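Local atomic coordinates of hydrogenase expression/formation protein HypE (Desulfovibrio vulgaris subsp. vulgaris, PDB entry 2Z1U), a protein that binds ATP together with magnesium and probably takes part in the maturation of hydrogenases. Residues Phe64-Asp69 / Gly178-Ser183; Ala227-Glu232 / Lys273-Leu278. All blocks are in the same frame, centred on the assembly; numbering follows the deposited sequence.

Contact 1. Residues Phe64-Asp69 / Gly178-Ser183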
loop_
_atom_site.group_PDB
_atom_site.type_symbol
_atom_site.label_atom_id
_atom_site.label_comp_id
_atom_site.label_asym_id
_atom_site.label_seq_id
_atom_site.Cartn_x
_atom_site.Cartn_y
_atom_site.Cartn_z
ATOM N N PHE A 64 -17.548 -5.251 -9.899
ATOM C CA PHE A 64 -18.071 -4.436 -11.000
ATOM C C PHE A 64 -19.471 -3.919 -10.662
ATOM O O PHE A 64 -20.305 -4.657 -10.125
ATOM C CB PHE A 64 -18.086 -5.234 -12.325
ATOM C CG PHE A 64 -16.710 -5.728 -12.762
ATOM C CD1 PHE A 64 -15.809 -4.871 -13.392
ATOM C CD2 PHE A 64 -16.324 -7.047 -12.534
ATOM C CE1 PHE A 64 -14.528 -5.307 -13.767
ATOM C CE2 PHE A 64 -15.048 -7.501 -12.913
ATOM C CZ PHE A 64 -14.149 -6.624 -13.531
ATOM N N PHE A 65 -19.715 -2.646 -10.979
ATOM C CA PHE A 65 -20.998 -1.966 -10.702
ATOM C C PHE A 65 -21.190 -0.845 -11.729
ATOM O O PHE A 65 -20.228 -0.459 -12.380
ATOM C CB PHE A 65 -21.024 -1.411 -9.261
ATOM C CG PHE A 65 -19.702 -0.840 -8.796
ATOM C CD1 PHE A 65 -19.401 0.507 -8.996
ATOM C CD2 PHE A 65 -18.755 -1.650 -8.165
ATOM C CE1 PHE A 65 -18.177 1.037 -8.568
ATOM C CE2 PHE A 65 -17.528 -1.131 -7.747
ATOM C CZ PHE A 65 -17.240 0.218 -7.949
ATOM N N PRO A 66 -22.436 -0.357 -11.928
ATOM C CA PRO A 66 -22.612 0.806 -12.799
ATOM C C PRO A 66 -21.694 1.967 -12.408
ATOM O O PRO A 66 -21.677 2.374 -11.242
ATOM C CB PRO A 66 -24.080 1.176 -12.576
ATOM C CG PRO A 66 -24.729 -0.136 -12.308
ATOM C CD PRO A 66 -23.734 -0.867 -11.448
ATOM N N GLY A 67 -20.918 2.463 -13.370
ATOM C CA GLY A 67 -20.085 3.649 -13.169
ATOM C C GLY A 67 -18.677 3.398 -12.659
ATOM O O GLY A 67 -17.889 4.339 -12.533
ATOM N N GLY A 68 -18.349 2.149 -12.335
ATOM C CA GLY A 68 -16.984 1.857 -11.942
ATOM C C GLY A 68 -16.683 0.413 -11.632
ATOM O O GLY A 68 -17.466 -0.490 -11.952
ATOM N N ASP A 69 -15.530 0.209 -11.006
ATOM C CA ASP A 69 -15.133 -1.085 -10.491
ATOM C C ASP A 69 -14.049 -0.891 -9.433
ATOM O O ASP A 69 -13.654 0.249 -9.152
ATOM C CB ASP A 69 -14.710 -2.049 -11.625
ATOM C CG ASP A 69 -13.559 -1.515 -12.489
ATOM O OD1 ASP A 69 -12.531 -1.049 -11.933
ATOM O OD2 ASP A 69 -13.676 -1.600 -13.731
ATOM N N GLY A 178 -22.693 4.742 -2.712
ATOM C CA GLY A 178 -23.207 3.837 -1.683
ATOM C C GLY A 178 -24.492 3.142 -2.101
ATOM O O GLY A 178 -24.629 1.934 -1.921
ATOM N N LEU A 179 -25.435 3.901 -2.655
ATOM C CA LEU A 179 -26.694 3.336 -3.125
ATOM C C LEU A 179 -26.469 2.305 -4.224
ATOM O O LEU A 179 -27.049 1.228 -4.184
ATOM C CB LEU A 179 -27.644 4.429 -3.630
ATOM C CG LEU A 179 -29.157 4.273 -3.475
ATOM C CD1 LEU A 179 -29.894 4.986 -4.600
ATOM C CD2 LEU A 179 -29.645 2.831 -3.349
ATOM N N THR A 180 -25.625 2.621 -5.202
ATOM C CA THR A 180 -25.455 1.694 -6.326
ATOM C C THR A 180 -24.829 0.368 -5.963
ATOM O O THR A 180 -25.277 -0.652 -6.473
ATOM C CB THR A 180 -24.914 2.329 -7.660
ATOM O OG1 THR A 180 -23.840 1.546 -8.206
ATOM C CG2 THR A 180 -24.490 3.736 -7.465
ATOM N N ILE A 181 -23.835 0.355 -5.070
ATOM C CA ILE A 181 -23.250 -0.932 -4.687
ATOM C C ILE A 181 -24.243 -1.755 -3.830
ATOM O O ILE A 181 -24.382 -2.958 -4.042
ATOM C CB ILE A 181 -21.799 -0.848 -4.067
ATOM C CG1 ILE A 181 -21.839 -0.698 -2.561
ATOM C CG2 ILE A 181 -20.878 0.164 -4.758
ATOM C CD1 ILE A 181 -21.503 -1.996 -1.913
ATOM N N LEU A 182 -24.953 -1.092 -2.909
ATOM C CA LEU A 182 -25.934 -1.739 -2.034
ATOM C C LEU A 182 -27.143 -2.281 -2.793
ATOM O O LEU A 182 -27.678 -3.332 -2.437
ATOM C CB LEU A 182 -26.392 -0.783 -0.923
ATOM C CG LEU A 182 -25.800 -0.866 0.500
ATOM C CD1 LEU A 182 -24.557 -1.740 0.640
ATOM C CD2 LEU A 182 -25.558 0.532 1.098
ATOM N N SER A 183 -27.566 -1.562 -3.833
ATOM C CA SER A 183 -28.635 -2.036 -4.705
ATOM C C SER A 183 -28.161 -3.111 -5.696
ATOM O O SER A 183 -28.899 -4.059 -5.965
ATOM C CB SER A 183 -29.346 -0.875 -5.413
ATOM O OG SER A 183 -28.478 -0.184 -6.282
#
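Phe65, whose ring meets Ile181 of helix 176-184, is bonded backbone to backbone with Gly68 in both directions, Gly68 N to Phe65 O at 3.2 Å. The pair closes a type II turn in which Gly67 has the positive phi (90°) that suits glycine. Ile181 presents its CG2 branch to the Phe65 ring, 4.3 Å above the ring plane and over its centre, while the rest of that side chain leads off. The opposite face of the ring is taken by Gly68 O, 3.6 Å above the plane, so a methyl and a carbonyl oxygen sandwich the aromatic. Beside Ile181, Thr180 lies against Pro66 and Phe65. Pro66 O is the nearest atom, 3.8 Å from Thr180 OG1; Pro66 CD lies 4.0 Å from that same oxygen, and Phe65 CB a little farther. The hydroxyl is buried by this contact and finds no partner anywhere in the model. Its torsion is also uncomfortable, since chi1 of 132° leaves OG1 almost eclipsed with the carbonyl carbon, and its placing should be taken with some caution. Around the pair, His177 sets its ring nearly perpendicular to that of Phe65, and Gln184 touches both Phe65 and Pro66. The turn belongs to the N-terminal AIR-synthase-like part, helix 176-184 to the C-terminal one. Right next to the contact, a backbone hydrogen bond between Pro66 and Ser196 does tie the two parts; between 64-69 and 178-183 themselves, the fit depends on shape rather than on directed bonds.

Contact 2. Residues Ala227-Glu232 / Lys273-Leu278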
loop_
_atom_site.group_PDB
_atom_site.type_symbol
_atom_site.label_atom_id
_atom_site.label_comp_id
_atom_site.label_asym_id
_atom_site.label_seq_id
_atom_site.Cartn_x
_atom_site.Cartn_y
_atom_site.Cartn_z
ATOM N N ALA A 227 -21.877 13.334 6.480
ATOM C CA ALA A 227 -22.086 13.590 7.907
ATOM C C ALA A 227 -20.843 13.234 8.723
ATOM O O ALA A 227 -20.393 14.038 9.530
ATOM C CB ALA A 227 -23.316 12.872 8.410
ATOM N N THR A 228 -20.119 12.132 8.441
ATOM C CA THR A 228 -19.058 11.848 9.369
ATOM C C THR A 228 -17.730 12.539 8.900
ATOM O O THR A 228 -16.971 12.996 9.842
ATOM C CB THR A 228 -18.766 10.352 9.589
ATOM O OG1 THR A 228 -19.919 9.717 10.156
ATOM C CG2 THR A 228 -17.582 10.175 10.528
ATOM N N THR A 229 -17.551 13.009 7.613
ATOM C CA THR A 229 -16.420 13.925 7.339
ATOM C C THR A 229 -16.616 15.327 7.910
ATOM O O THR A 229 -15.633 15.939 8.322
ATOM C CB THR A 229 -15.901 14.031 5.836
ATOM O OG1 THR A 229 -16.253 15.304 5.288
ATOM C CG2 THR A 229 -16.405 12.930 4.978
ATOM N N LEU A 230 -17.859 15.839 7.941
ATOM C CA LEU A 230 -18.107 17.127 8.610
ATOM C C LEU A 230 -17.839 17.048 10.121
ATOM O O LEU A 230 -17.380 18.019 10.730
ATOM C CB LEU A 230 -19.528 17.655 8.347
ATOM C CG LEU A 230 -19.826 18.050 6.893
ATOM C CD1 LEU A 230 -21.280 18.468 6.768
ATOM C CD2 LEU A 230 -18.880 19.136 6.387
ATOM N N ASN A 231 -18.151 15.910 10.727
ATOM C CA ASN A 231 -17.870 15.700 12.160
ATOM C C ASN A 231 -16.356 15.646 12.417
ATOM O O ASN A 231 -15.868 16.188 13.421
ATOM C CB ASN A 231 -18.506 14.405 12.643
ATOM C CG ASN A 231 -19.903 14.598 13.127
ATOM O OD1 ASN A 231 -20.860 14.395 12.384
ATOM N ND2 ASN A 231 -20.039 15.024 14.368
ATOM N N GLU A 232 -15.624 14.997 11.499
ATOM C CA GLU A 232 -14.161 14.927 11.587
ATOM C C GLU A 232 -13.579 16.327 11.543
ATOM O O GLU A 232 -12.789 16.705 12.404
ATOM C CB GLU A 232 -13.561 14.103 10.443
ATOM C CG GLU A 232 -13.948 12.651 10.459
ATOM C CD GLU A 232 -13.373 11.917 9.259
ATOM O OE1 GLU A 232 -13.363 10.675 9.273
ATOM O OE2 GLU A 232 -12.883 12.581 8.337
ATOM N N LYS A 273 -16.402 12.808 -5.038
ATOM C CA LYS A 273 -16.930 14.055 -4.435
ATOM C C LYS A 273 -15.924 14.621 -3.436
ATOM O O LYS A 273 -15.150 13.866 -2.842
ATOM C CB LYS A 273 -18.238 13.764 -3.647
ATOM C CG LYS A 273 -19.371 13.243 -4.505
ATOM C CD LYS A 273 -19.927 14.342 -5.399
ATOM C CE LYS A 273 -20.468 13.781 -6.700
ATOM N NZ LYS A 273 -21.239 12.517 -6.457
ATOM N N LEU A 274 -15.953 15.934 -3.227
ATOM C CA LEU A 274 -15.177 16.528 -2.136
ATOM C C LEU A 274 -15.970 17.600 -1.406
ATOM O O LEU A 274 -16.921 18.167 -1.944
ATOM C CB LEU A 274 -13.839 17.113 -2.643
ATOM C CG LEU A 274 -13.826 18.260 -3.679
ATOM C CD1 LEU A 274 -14.134 19.658 -3.100
ATOM C CD2 LEU A 274 -12.463 18.288 -4.393
ATOM N N ILE A 275 -15.547 17.864 -0.174
ATOM C CA ILE A 275 -15.972 19.005 0.596
ATOM C C ILE A 275 -14.842 20.023 0.537
ATOM O O ILE A 275 -13.675 19.670 0.694
ATOM C CB ILE A 275 -16.258 18.612 2.082
ATOM C CG1 ILE A 275 -17.515 17.751 2.158
ATOM C CG2 ILE A 275 -16.444 19.849 2.979
ATOM C CD1 ILE A 275 -17.286 16.373 2.717
ATOM N N CYS A 276 -15.200 21.283 0.314
ATOM C CA CYS A 276 -14.227 22.351 0.289
ATOM C C CYS A 276 -14.644 23.445 1.268
ATOM O O CYS A 276 -15.731 24.006 1.167
ATOM C CB CYS A 276 -14.089 22.911 -1.140
ATOM S SG CYS A 276 -13.081 24.401 -1.295
ATOM N N ILE A 277 -13.757 23.739 2.211
ATOM C CA ILE A 277 -14.008 24.773 3.223
ATOM C C ILE A 277 -12.941 25.859 3.070
ATOM O O ILE A 277 -11.750 25.548 2.954
ATOM C CB ILE A 277 -14.059 24.158 4.655
ATOM C CG1 ILE A 277 -15.225 23.165 4.738
ATOM C CG2 ILE A 277 -14.243 25.245 5.731
ATOM C CD1 ILE A 277 -15.240 22.256 5.962
ATOM N N LEU A 278 -13.389 27.117 3.043
ATOM C CA LEU A 278 -12.561 28.286 2.735
ATOM C C LEU A 278 -13.273 29.598 3.147
ATOM O O LEU A 278 -14.504 29.628 3.246
ATOM C CB LEU A 278 -12.228 28.306 1.230
ATOM C CG LEU A 278 -13.194 28.919 0.192
ATOM C CD1 LEU A 278 -12.507 28.891 -1.145
ATOM C CD2 LEU A 278 -14.542 28.203 0.117
#
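This is buried helix-on-sheet packing inside the C-terminal AIR-synthase-like part: helix 225-237 lies over strand 275-278, and Ile275 is the strand residue that meets it. Leu230 brings its CD2 methyl to Ile275 CG2 at 4.2 Å, an ordinary apolar touch. The isoleucine serves two neighbours by its first torsion (chi1 -70°): CG2, anti to the backbone N, goes to Leu230, while CG1, anti to the carbonyl carbon, carries CD1 to Thr229, which it meets tip to tip. As modelled, Ile275 CD1 is only 3.0 Å from Thr229 OG1, too short for a methyl beside a hydroxyl; Thr229 chi1 (109°) and Ile275 chi2 (119°) both lie far from staggered values. The rotations of these two groups are therefore doubtful, although Thr229 CA and Ile275 CA, 8.5 Å apart, are where the two backbones come nearest. Ile277, two residues farther along the strand, also directs its CB at the helix. Ile168 of strand 167-170 touches Leu230, Ile275 and Ile277, extending the apolar layer across the sheet. On the same helix, Glu232 forms a salt bridge with Arg219 and a hydrogen bond to His20 of the second subunit. The side chain of Thr229 is about 7 Å from a bound magnesium ion and about 6 Å from the side chain of Asp220, which binds it. Such a helix laid on a mixed sheet fits the alpha-beta fold of the AIR synthase C-terminal family, here bordering the ATP-magnesium site.

Both contacts are buried, and no structural element is common to them. Contact 1 joins a turn of the N-terminal AIR-synthase-like part to a helix of the C-terminal part, while contact 2 lies wholly within the latter, between one of its helices and its large sheet. Their centres are 22 Å apart and their nearest atoms about 9 Å, so they do not touch. Both rest on apolar packing beside a threonine hydroxyl that has no partner in the model, but contact 1 sets an isoleucine methyl on an aromatic ring and the threonine beside a proline, whereas contact 2 has aliphatic against aliphatic. Contact 2 comes nearer the nucleotide: the side chain of Thr229 is about 8 Å from bound ATP, that of Ile181 about 13 Å. It also borders the second subunit.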